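Local coordinates for conserved hypothetical protein (Pyrococcus furiosus, PDB 1VK1) that is of unconfirmed function but probably binds ATP and acts as a kinase, joining a ParB-like N-terminal domain to a SerK-like C-terminal domain, at residues 57-60 with 61-64; 67-70 with 71-75; 161-164 with 165-169. All coordinates share one frame; numbering follows the deposited sequence. Where two conformers were deposited one is given.

Contact 1 (57-60 with 61-64); sequences AKIP and GTDE
Ile59 O is gripped by two donors of Thr62. The hydroxyl OG1 of Thr62 donates to Ile59 O at 2.8 Å, and Thr62 N donates to the same Ile59 O at 3.1 Å. Both arrive from one face of the carbonyl plane. The backbone bond closes a type II beta turn from Ile59 to Thr62, at the tip of the hairpin between strands 54-58 and 65-67. Gly61 holds the positive phi (78°) that this turn needs. Next to the turn, Ile59 N donates almost straight to Glu64 O at 2.9 Å, and Lys58 CA makes a CA-H...O contact with that oxygen. Outside the hairpin, Ile59 packs on Val212 of helix 205-213.

Thr62 OG1 sits between its own backbone N and carbonyl carbon (chi1 78°), which turns it back toward Ile59. The same Thr62 OG1 accepts from Glu64 N at 2.9 Å, an ST turn that links the beta turn to the returning chain.

Lys58 and Asp63 run side by side. The lysine passes Thr62 O with Lys58 CD at 3.5 Å and bends at chi3. Lys58 NZ then meets Asp63 OD1 at 2.8 Å in a salt bridge, from above the carboxylate plane.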
ATOM      1  N   ALA A  57      -3.820 -14.362  -4.885  1.00  9.16           N
ATOM      2  CA  ALA A  57      -4.993 -14.877  -5.602  1.00 10.23           C
ATOM      3  C   ALA A  57      -4.576 -15.217  -7.012  1.00 10.06           C
ATOM      4  O   ALA A  57      -3.869 -14.451  -7.655  1.00 10.49           O
ATOM      5  CB  ALA A  57      -6.107 -13.857  -5.626  1.00 11.64           C
ATOM      6  N   LYS A  58      -5.003 -16.352  -7.520  1.00 10.85           N
ATOM      7  CA  LYS A  58      -4.620 -16.723  -8.874  1.00 11.30           C
ATOM      8  C   LYS A  58      -5.258 -15.772  -9.896  1.00 11.00           C
ATOM      9  O   LYS A  58      -6.423 -15.403  -9.794  1.00 13.64           O
ATOM     10  CB  LYS A  58      -4.971 -18.204  -9.182  1.00 14.85           C
ATOM     11  CG  LYS A  58      -4.492 -18.679 -10.598  1.00 17.14           C
ATOM     12  CD  LYS A  58      -4.379 -20.196 -10.735  1.00 20.41           C
ATOM     13  CE  LYS A  58      -3.016 -20.717 -10.267  1.00 21.77           C
ATOM     14  NZ  LYS A  58      -2.784 -22.114 -10.704  1.00 23.07           N
ATOM     15  N   ILE A  59      -4.479 -15.387 -10.886  1.00 10.63           N
ATOM     16  CA  ILE A  59      -4.974 -14.593 -12.007  1.00 11.28           C
ATOM     17  C   ILE A  59      -5.589 -15.573 -13.027  1.00 12.44           C
ATOM     18  O   ILE A  59      -4.910 -16.467 -13.513  1.00 13.35           O
ATOM     19  CB  ILE A  59      -3.851 -13.776 -12.619  1.00 11.03           C
ATOM     20  CG1 ILE A  59      -3.309 -12.767 -11.592  1.00 11.44           C
ATOM     21  CG2 ILE A  59      -4.340 -13.045 -13.863  1.00 12.91           C
ATOM     22  CD1 ILE A  59      -2.002 -12.143 -11.988  1.00 11.52           C
ATOM     23  N   PRO A  60      -6.885 -15.420 -13.343  1.00 14.97           N
ATOM     24  CA  PRO A  60      -7.548 -16.369 -14.259  1.00 17.54           C
ATOM     25  C   PRO A  60      -6.830 -16.542 -15.597  1.00 18.83           C
ATOM     26  O   PRO A  60      -6.310 -15.575 -16.161  1.00 20.73           O
ATOM     27  CB  PRO A  60      -8.942 -15.751 -14.461  1.00 19.71           C
ATOM     28  CG  PRO A  60      -9.187 -15.027 -13.262  1.00 18.97           C
ATOM     29  CD  PRO A  60      -7.830 -14.398 -12.861  1.00 16.20           C
ATOM     30  N   GLY A  61      -6.795 -17.778 -16.079  1.00 21.71           N
ATOM     31  CA  GLY A  61      -6.149 -18.099 -17.340  1.00 23.32           C
ATOM     32  C   GLY A  61      -4.626 -18.184 -17.286  1.00 22.36           C
ATOM     33  O   GLY A  61      -3.983 -18.366 -18.323  1.00 24.45           O
ATOM     34  N   THR A  62      -4.044 -18.050 -16.084  1.00 18.54           N
ATOM     35  CA  THR A  62      -2.606 -18.137 -15.904  1.00 15.21           C
ATOM     36  C   THR A  62      -2.289 -19.035 -14.748  1.00 15.09           C
ATOM     37  O   THR A  62      -3.167 -19.397 -13.968  1.00 16.80           O
ATOM     38  CB  THR A  62      -1.993 -16.756 -15.610  1.00 14.14           C
ATOM     39  OG1 THR A  62      -2.231 -16.392 -14.229  1.00 13.30           O
ATOM     40  CG2 THR A  62      -2.610 -15.666 -16.455  1.00 16.32           C
ATOM     41  N   ASP A  63      -1.005 -19.341 -14.596  1.00 14.09           N
ATOM     42  CA  ASP A  63      -0.514 -19.937 -13.363  1.00 15.52           C
ATOM     43  C   ASP A  63       0.283 -18.901 -12.530  1.00 13.54           C
ATOM     44  O   ASP A  63       1.201 -19.242 -11.800  1.00 17.07           O
ATOM     45  CB  ASP A  63       0.241 -21.233 -13.681  1.00 19.55           C
ATOM     46  CG  ASP A  63      -0.742 -22.457 -13.906  1.00 18.48           C
ATOM     47  OD1 ASP A  63      -1.888 -22.427 -13.334  1.00 23.74           O
ATOM     48  OD2 ASP A  63      -0.474 -23.447 -14.573  1.00 25.56           O
ATOM     49  N   GLU A  64      -0.118 -17.645 -12.628  1.00 11.48           N
ATOM     50  CA  GLU A  64       0.489 -16.546 -11.894  1.00 10.91           C
ATOM     51  C   GLU A  64      -0.500 -16.060 -10.836  1.00  9.75           C
ATOM     52  O   GLU A  64      -1.702 -16.347 -10.912  1.00 10.71           O
ATOM     53  CB  GLU A  64       0.862 -15.426 -12.871  1.00 11.71           C
ATOM     54  CG  GLU A  64       1.944 -15.886 -13.873  1.00 14.53           C
ATOM     55  CD  GLU A  64       2.045 -15.062 -15.144  1.00 15.65           C
ATOM     56  OE1 GLU A  64       1.335 -14.066 -15.286  1.00 17.43           O
ATOM     57  OE2 GLU A  64       2.886 -15.441 -16.034  1.00 19.84           O
TER

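Contact 2 (67-70 with 71-75); sequences IVDG and HHRWA. With PO4 (phosphate ion), chain B.
Arg73 NH2 donates to Asp69 OD2 at 3.1 Å in a salt bridge. The acceptor lies in the guanidinium plane, but the donor stands well above the carboxylate plane, and the two planes are 56° apart. With a bend at chi3 (-60°) the arginine reaches back past the helix N-terminus, and its guanidinium lies with one face over Gly70 CA. The strongest polar partner of Arg73 is Pro53 O, which hydrogen-bonds to NH2. Trp74 N donates to Gly70 O at 2.9 Å, in the first turn of helix 71-80.

The apolar contacts belong to Ile67, whose two branches serve two rings. Ile67 CG2 makes a CH-pi contact over the face of the His71 ring, 3.7 Å from its centroid. Ile67 CD1 makes another over the Trp74 indole, offset toward the rim, 3.5 Å from Trp74 CD2. Both rings have outside hydrogen bonds: His71 NE2 with His29 N, and Trp74 NE1 with Leu23 O.

The phosphate, probably from the crystallisation liquor, takes five hydrogen bonds. Phosphate O4 accepts three, from the backbone N of Gly70, the backbone N of His71 and, at 2.8 Å, His71 ND1. Phosphate O2 accepts from His72 N and from His72 ND1 at 2.6 Å. Each histidine meets its oxygen with the ring edge, in plane.

Gly70 is the N-cap residue, and its phi of 121° suits glycine. An anion held by backbone N-H groups and histidines here is consistent with the phosphate-binding helix start of ParB/sulfiredoxin-like domains, and the site may receive a nucleotide phosphate.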
ATOM      1  N   ILE A  67      -0.557 -10.418  -6.139  1.00  8.02           N
ATOM      2  CA  ILE A  67      -0.217 -10.118  -4.766  1.00  8.41           C
ATOM      3  C   ILE A  67      -1.386  -9.321  -4.197  1.00  8.57           C
ATOM      4  O   ILE A  67      -1.653  -8.224  -4.626  1.00  9.60           O
ATOM      5  CB  ILE A  67       1.093  -9.319  -4.645  1.00  7.83           C
ATOM      6  CG1 ILE A  67       2.296 -10.162  -5.126  1.00  8.45           C
ATOM      7  CG2 ILE A  67       1.283  -8.871  -3.198  1.00  8.68           C
ATOM      8  CD1 ILE A  67       3.583  -9.376  -5.241  1.00  9.45           C
ATOM      9  N   VAL A  68      -2.060  -9.894  -3.214  1.00  8.42           N
ATOM     10  CA  VAL A  68      -3.146  -9.210  -2.502  1.00  8.48           C
ATOM     11  C   VAL A  68      -2.505  -8.382  -1.389  1.00  8.36           C
ATOM     12  O   VAL A  68      -2.758  -7.210  -1.266  1.00  9.95           O
ATOM     13  CB  VAL A  68      -4.191 -10.213  -1.999  1.00  9.04           C
ATOM     14  CG1 VAL A  68      -5.217  -9.530  -1.135  1.00 10.12           C
ATOM     15  CG2 VAL A  68      -4.856 -10.890  -3.175  1.00 10.54           C
ATOM     16  N   ASP A  69      -1.665  -9.026  -0.586  1.00  8.94           N
ATOM     17  CA  ASP A  69      -0.944  -8.382   0.484  1.00  9.57           C
ATOM     18  C   ASP A  69       0.461  -8.935   0.547  1.00  8.28           C
ATOM     19  O   ASP A  69       0.653 -10.142   0.507  1.00 10.05           O
ATOM     20  CB  ASP A  69      -1.649  -8.622   1.842  1.00 12.08           C
ATOM     21  CG  ASP A  69      -0.977  -7.898   2.950  1.00 17.68           C
ATOM     22  OD1 ASP A  69      -0.855  -6.652   2.861  1.00 21.97           O
ATOM     23  OD2 ASP A  69      -0.485  -8.485   3.924  1.00 21.42           O
ATOM     24  N   GLY A  70       1.430  -8.038   0.666  1.00  8.84           N
ATOM     25  CA  GLY A  70       2.831  -8.419   0.825  1.00  8.89           C
ATOM     26  C   GLY A  70       3.787  -7.912  -0.237  1.00  8.66           C
ATOM     27  O   GLY A  70       4.829  -8.516  -0.458  1.00  9.29           O
ATOM     28  N   HIS A  71       3.503  -6.776  -0.861  1.00  7.86           N
ATOM     29  CA  HIS A  71       4.401  -6.223  -1.867  1.00  7.86           C
ATOM     30  C   HIS A  71       5.806  -5.982  -1.347  1.00  7.72           C
ATOM     31  O   HIS A  71       6.779  -6.295  -2.023  1.00  8.55           O
ATOM     32  CB  HIS A  71       3.854  -4.906  -2.450  1.00  8.25           C
ATOM     33  CG  HIS A  71       2.626  -5.077  -3.276  1.00  8.20           C
ATOM     34  ND1 HIS A  71       1.357  -5.159  -2.731  1.00  8.87           N
ATOM     35  CD2 HIS A  71       2.468  -5.204  -4.617  1.00  8.37           C
ATOM     36  CE1 HIS A  71       0.487  -5.320  -3.721  1.00  8.80           C
ATOM     37  NE2 HIS A  71       1.133  -5.371  -4.865  1.00  9.29           N
ATOM     38  N   HIS A  72       5.929  -5.415  -0.153  1.00  8.30           N
ATOM     39  CA  HIS A  72       7.241  -5.104   0.388  1.00  8.78           C
ATOM     40  C   HIS A  72       7.992  -6.355   0.786  1.00  8.49           C
ATOM     41  O   HIS A  72       9.223  -6.419   0.613  1.00  9.72           O
ATOM     42  CB  HIS A  72       7.143  -4.080   1.520  1.00  9.40           C
ATOM     43  CG  HIS A  72       6.638  -2.753   1.058  1.00  9.40           C
ATOM     44  ND1 HIS A  72       5.299  -2.465   0.941  1.00  9.68           N
ATOM     45  CD2 HIS A  72       7.301  -1.660   0.629  1.00 10.47           C
ATOM     46  CE1 HIS A  72       5.175  -1.228   0.481  1.00 10.70           C
ATOM     47  NE2 HIS A  72       6.372  -0.720   0.288  1.00 11.59           N
ATOM     48  N   ARG A  73       7.274  -7.355   1.293  1.00  8.45           N
ATOM     49  CA  ARG A  73       7.861  -8.664   1.596  1.00  9.11           C
ATOM     50  C   ARG A  73       8.364  -9.376   0.349  1.00  8.90           C
ATOM     51  O   ARG A  73       9.500  -9.855   0.302  1.00  9.31           O
ATOM     52  CB  ARG A  73       6.835  -9.532   2.343  1.00 10.62           C
ATOM     53  CG  ARG A  73       6.438  -8.921   3.694  1.00 13.58           C
ATOM     54  CD  ARG A  73       5.617  -9.785   4.629  1.00 15.04           C
ATOM     55  NE  ARG A  73       4.332 -10.251   4.186  1.00 19.51           N
ATOM     56  CZ  ARG A  73       3.168  -9.567   4.216  1.00 17.94           C
ATOM     57  NH1 ARG A  73       3.096  -8.280   4.553  1.00 21.19           N
ATOM     58  NH2 ARG A  73       2.082 -10.189   3.852  1.00 20.53           N
ATOM     59  N   TRP A  74       7.546  -9.403  -0.698  1.00  8.64           N
ATOM     60  CA  TRP A  74       7.941  -9.990  -1.979  1.00  8.80           C
ATOM     61  C   TRP A  74       9.147  -9.280  -2.570  1.00  8.83           C
ATOM     62  O   TRP A  74      10.137  -9.919  -2.951  1.00  9.61           O
ATOM     63  CB  TRP A  74       6.738  -9.933  -2.949  1.00  9.59           C
ATOM     64  CG  TRP A  74       7.050 -10.098  -4.395  1.00  8.91           C
ATOM     65  CD1 TRP A  74       7.251 -11.263  -5.075  1.00  9.91           C
ATOM     66  CD2 TRP A  74       7.085  -9.056  -5.368  1.00  9.60           C
ATOM     67  NE1 TRP A  74       7.455 -10.992  -6.413  1.00 10.42           N
ATOM     68  CE2 TRP A  74       7.352  -9.645  -6.612  1.00 10.29           C
ATOM     69  CE3 TRP A  74       6.904  -7.661  -5.316  1.00 10.59           C
ATOM     70  CZ2 TRP A  74       7.441  -8.885  -7.795  1.00 12.03           C
ATOM     71  CZ3 TRP A  74       7.005  -6.923  -6.471  1.00 12.33           C
ATOM     72  CH2 TRP A  74       7.263  -7.536  -7.689  1.00 12.78           C
ATOM     73  N   ALA A  75       9.096  -7.959  -2.620  1.00  8.64           N
ATOM     74  CA  ALA A  75      10.162  -7.200  -3.234  1.00  9.59           C
ATOM     75  C   ALA A  75      11.448  -7.303  -2.409  1.00  8.89           C
ATOM     76  O   ALA A  75      12.543  -7.379  -2.970  1.00 10.02           O
ATOM     77  CB  ALA A  75       9.746  -5.737  -3.413  1.00 10.11           C
TER
HETATM   78  P   PO4 B 301       1.936  -4.030   0.770  1.00 14.39           P
HETATM   79  O1  PO4 B 301       2.006  -2.805  -0.312  1.00 14.94           O
HETATM   80  O2  PO4 B 301       3.446  -4.349   1.123  1.00 13.41           O
HETATM   81  O3  PO4 B 301       1.194  -3.537   1.963  1.00 15.29           O
HETATM   82  O4  PO4 B 301       1.275  -5.221   0.105  1.00  8.85           O

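Contact 3 (161-164 with 165-169); sequences VSKV and LDEMD
Residues 161-169 form one unbroken run of alpha helix, with the N-H groups of Leu165 to Asp169 each hydrogen-bonded to the carbonyl four residues back. Leu165 N donates to Val161 O at 3.0 Å, and Asp166 N to Ser162 O at 2.9 Å. Glu167 N reaches Lys163 O, and Met168 N reaches Val164 O, in the same manner.

The side chains pair at the same i to i+4 spacing. Val161 and Leu165 lie side by side and point the same way, with Val161 CG1 4.1 Å from Leu165 CD1. Val164 and Met168 do likewise, with Val164 CG1 3.9 Å from Met168 SD. These pairs give helix 161-170 of the SerK-like domain its buried side. Val161 and Leu165 touch Phe198 of strand 197-199, and Val161 and Val164 touch Leu117 of helix 114-119.

Lys163 and Glu167 make a salt bridge along the helix. Lys163 is extended as far as CE, then turns at chi4 (-70°) to bring NZ to Glu167 OE2 at 2.7 Å. It meets this oxygen on the syn side, 16° out of the carboxylate plane. Lys163 CG also lies close to the carboxylate, 3.4 Å from Glu167 OE2. Lys163 NZ has a second acid partner in Glu120 OE1.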
ATOM      1  N   VAL A 161       2.460  12.361  -6.797  1.00 10.50           N
ATOM      2  CA  VAL A 161       2.299  12.750  -5.401  1.00 10.74           C
ATOM      3  C   VAL A 161       3.086  11.801  -4.505  1.00 11.43           C
ATOM      4  O   VAL A 161       3.856  12.235  -3.645  1.00 11.89           O
ATOM      5  CB  VAL A 161       0.827  12.769  -4.987  1.00 11.29           C
ATOM      6  CG1 VAL A 161       0.681  12.940  -3.480  1.00 11.94           C
ATOM      7  CG2 VAL A 161       0.066  13.895  -5.703  1.00 12.90           C
ATOM      8  N   SER A 162       2.910  10.503  -4.707  1.00 10.81           N
ATOM      9  CA  SER A 162       3.561   9.509  -3.865  1.00 11.44           C
ATOM     10  C   SER A 162       5.077   9.546  -3.972  1.00 11.59           C
ATOM     11  O   SER A 162       5.761   9.346  -2.983  1.00 12.62           O
ATOM     12  CB  SER A 162       3.047   8.120  -4.204  1.00 11.77           C
ATOM     13  OG  SER A 162       1.630   8.004  -3.994  1.00 12.60           O
ATOM     14  N   LYS A 163       5.601   9.816  -5.161  1.00 11.10           N
ATOM     15  CA  LYS A 163       7.044   9.947  -5.369  1.00 12.26           C
ATOM     16  C   LYS A 163       7.596  11.116  -4.537  1.00 12.13           C
ATOM     17  O   LYS A 163       8.609  10.980  -3.861  1.00 13.15           O
ATOM     18  CB  LYS A 163       7.328  10.152  -6.851  1.00 14.97           C
ATOM     19  CG  LYS A 163       8.784  10.387  -7.185  1.00 18.53           C
ATOM     20  CD  LYS A 163       8.941  10.616  -8.676  1.00 21.99           C
ATOM     21  CE  LYS A 163      10.365  10.950  -9.052  1.00 25.12           C
ATOM     22  NZ  LYS A 163      10.759  12.290  -8.568  1.00 28.39           N
ATOM     23  N   VAL A 164       6.921  12.255  -4.587  1.00 11.86           N
ATOM     24  CA  VAL A 164       7.318  13.415  -3.787  1.00 12.60           C
ATOM     25  C   VAL A 164       7.302  13.069  -2.297  1.00 12.28           C
ATOM     26  O   VAL A 164       8.265  13.355  -1.582  1.00 12.90           O
ATOM     27  CB  VAL A 164       6.419  14.620  -4.072  1.00 13.86           C
ATOM     28  CG1 VAL A 164       6.627  15.726  -3.053  1.00 14.82           C
ATOM     29  CG2 VAL A 164       6.686  15.126  -5.483  1.00 14.72           C
ATOM     30  N   LEU A 165       6.226  12.445  -1.835  1.00 11.95           N
ATOM     31  CA  LEU A 165       6.159  12.068  -0.439  1.00 11.79           C
ATOM     32  C   LEU A 165       7.266  11.113  -0.000  1.00 12.11           C
ATOM     33  O   LEU A 165       7.838  11.278   1.069  1.00 12.24           O
ATOM     34  CB  LEU A 165       4.809  11.466  -0.115  1.00 13.24           C
ATOM     35  CG  LEU A 165       3.601  12.416  -0.269  1.00 13.23           C
ATOM     36  CD1 LEU A 165       2.310  11.687   0.023  1.00 14.56           C
ATOM     37  CD2 LEU A 165       3.735  13.657   0.611  1.00 14.41           C
ATOM     38  N   ASP A 166       7.585  10.134  -0.832  1.00 11.57           N
ATOM     39  CA  ASP A 166       8.645   9.182  -0.525  1.00 12.63           C
ATOM     40  C   ASP A 166       9.997   9.922  -0.441  1.00 12.87           C
ATOM     41  O   ASP A 166      10.800   9.677   0.458  1.00 13.45           O
ATOM     42  CB  ASP A 166       8.650   8.112  -1.624  1.00 13.43           C
ATOM     43  CG  ASP A 166       9.548   6.883  -1.251  0.65 14.33           C
ATOM     44  OD1 ASP A 166      10.582   7.045  -0.555  0.65 16.27           O
ATOM     45  OD2 ASP A 166       9.290   5.741  -1.600  0.65 16.40           O
ATOM     46  N   GLU A 167      10.255  10.830  -1.372  1.00 12.30           N
ATOM     47  CA  GLU A 167      11.484  11.599  -1.340  1.00 13.95           C
ATOM     48  C   GLU A 167      11.598  12.459  -0.091  1.00 13.15           C
ATOM     49  O   GLU A 167      12.659  12.497   0.539  1.00 14.64           O
ATOM     50  CB  GLU A 167      11.591  12.431  -2.604  1.00 15.59           C
ATOM     51  CG  GLU A 167      11.874  11.550  -3.828  1.00 20.88           C
ATOM     52  CD  GLU A 167      11.633  12.209  -5.175  1.00 24.54           C
ATOM     53  OE1 GLU A 167      11.212  13.376  -5.232  1.00 27.76           O
ATOM     54  OE2 GLU A 167      11.862  11.525  -6.192  1.00 26.15           O
ATOM     55  N   MET A 168      10.505  13.118   0.288  1.00 12.88           N
ATOM     56  CA  MET A 168      10.511  13.974   1.464  1.00 13.29           C
ATOM     57  C   MET A 168      10.625  13.155   2.748  1.00 13.19           C
ATOM     58  O   MET A 168      11.252  13.584   3.700  1.00 14.76           O
ATOM     59  CB  MET A 168       9.283  14.878   1.488  1.00 13.96           C
ATOM     60  CG  MET A 168       9.256  15.873   0.324  1.00 13.73           C
ATOM     61  SD  MET A 168       7.888  17.047   0.411  1.00 15.63           S
ATOM     62  CE  MET A 168       8.556  18.218   1.630  1.00 15.65           C
ATOM     63  N   ASP A 169      10.029  11.957   2.750  1.00 12.40           N
ATOM     64  CA  ASP A 169      10.147  10.980   3.838  1.00 13.55           C
ATOM     65  C   ASP A 169      11.620  10.588   4.007  1.00 13.04           C
ATOM     66  O   ASP A 169      12.179  10.655   5.097  1.00 14.72           O
ATOM     67  CB  ASP A 169       9.250   9.776   3.459  1.00 14.18           C
ATOM     68  CG  ASP A 169       9.342   8.601   4.398  1.00 16.59           C
ATOM     69  OD1 ASP A 169       9.792   8.759   5.507  1.00 19.56           O
ATOM     70  OD2 ASP A 169       8.936   7.463   4.067  1.00 18.36           O
TER

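How the contacts relate
Contacts 1, 2 and 3 follow one another along the chain, and none nests in or crosses another. Contact 1 closes the turn that reverses the chain from strand 54-58 into strand 65-67. Contact 2 begins at the end of that second strand and leads round a corner into helix 71-80. The two touch where Ala57 N lies 4.0 Å from Val68 CG2. Both fall within the ParB-like N-terminal region. Contact 3 closes no loop. It is a stretch of helix in the SerK-like region, with its nearest atoms about 7 Å from contact 2 and about 22 Å from contact 1. Contacts 1 and 3 lie on opposite sides of the chain's centre.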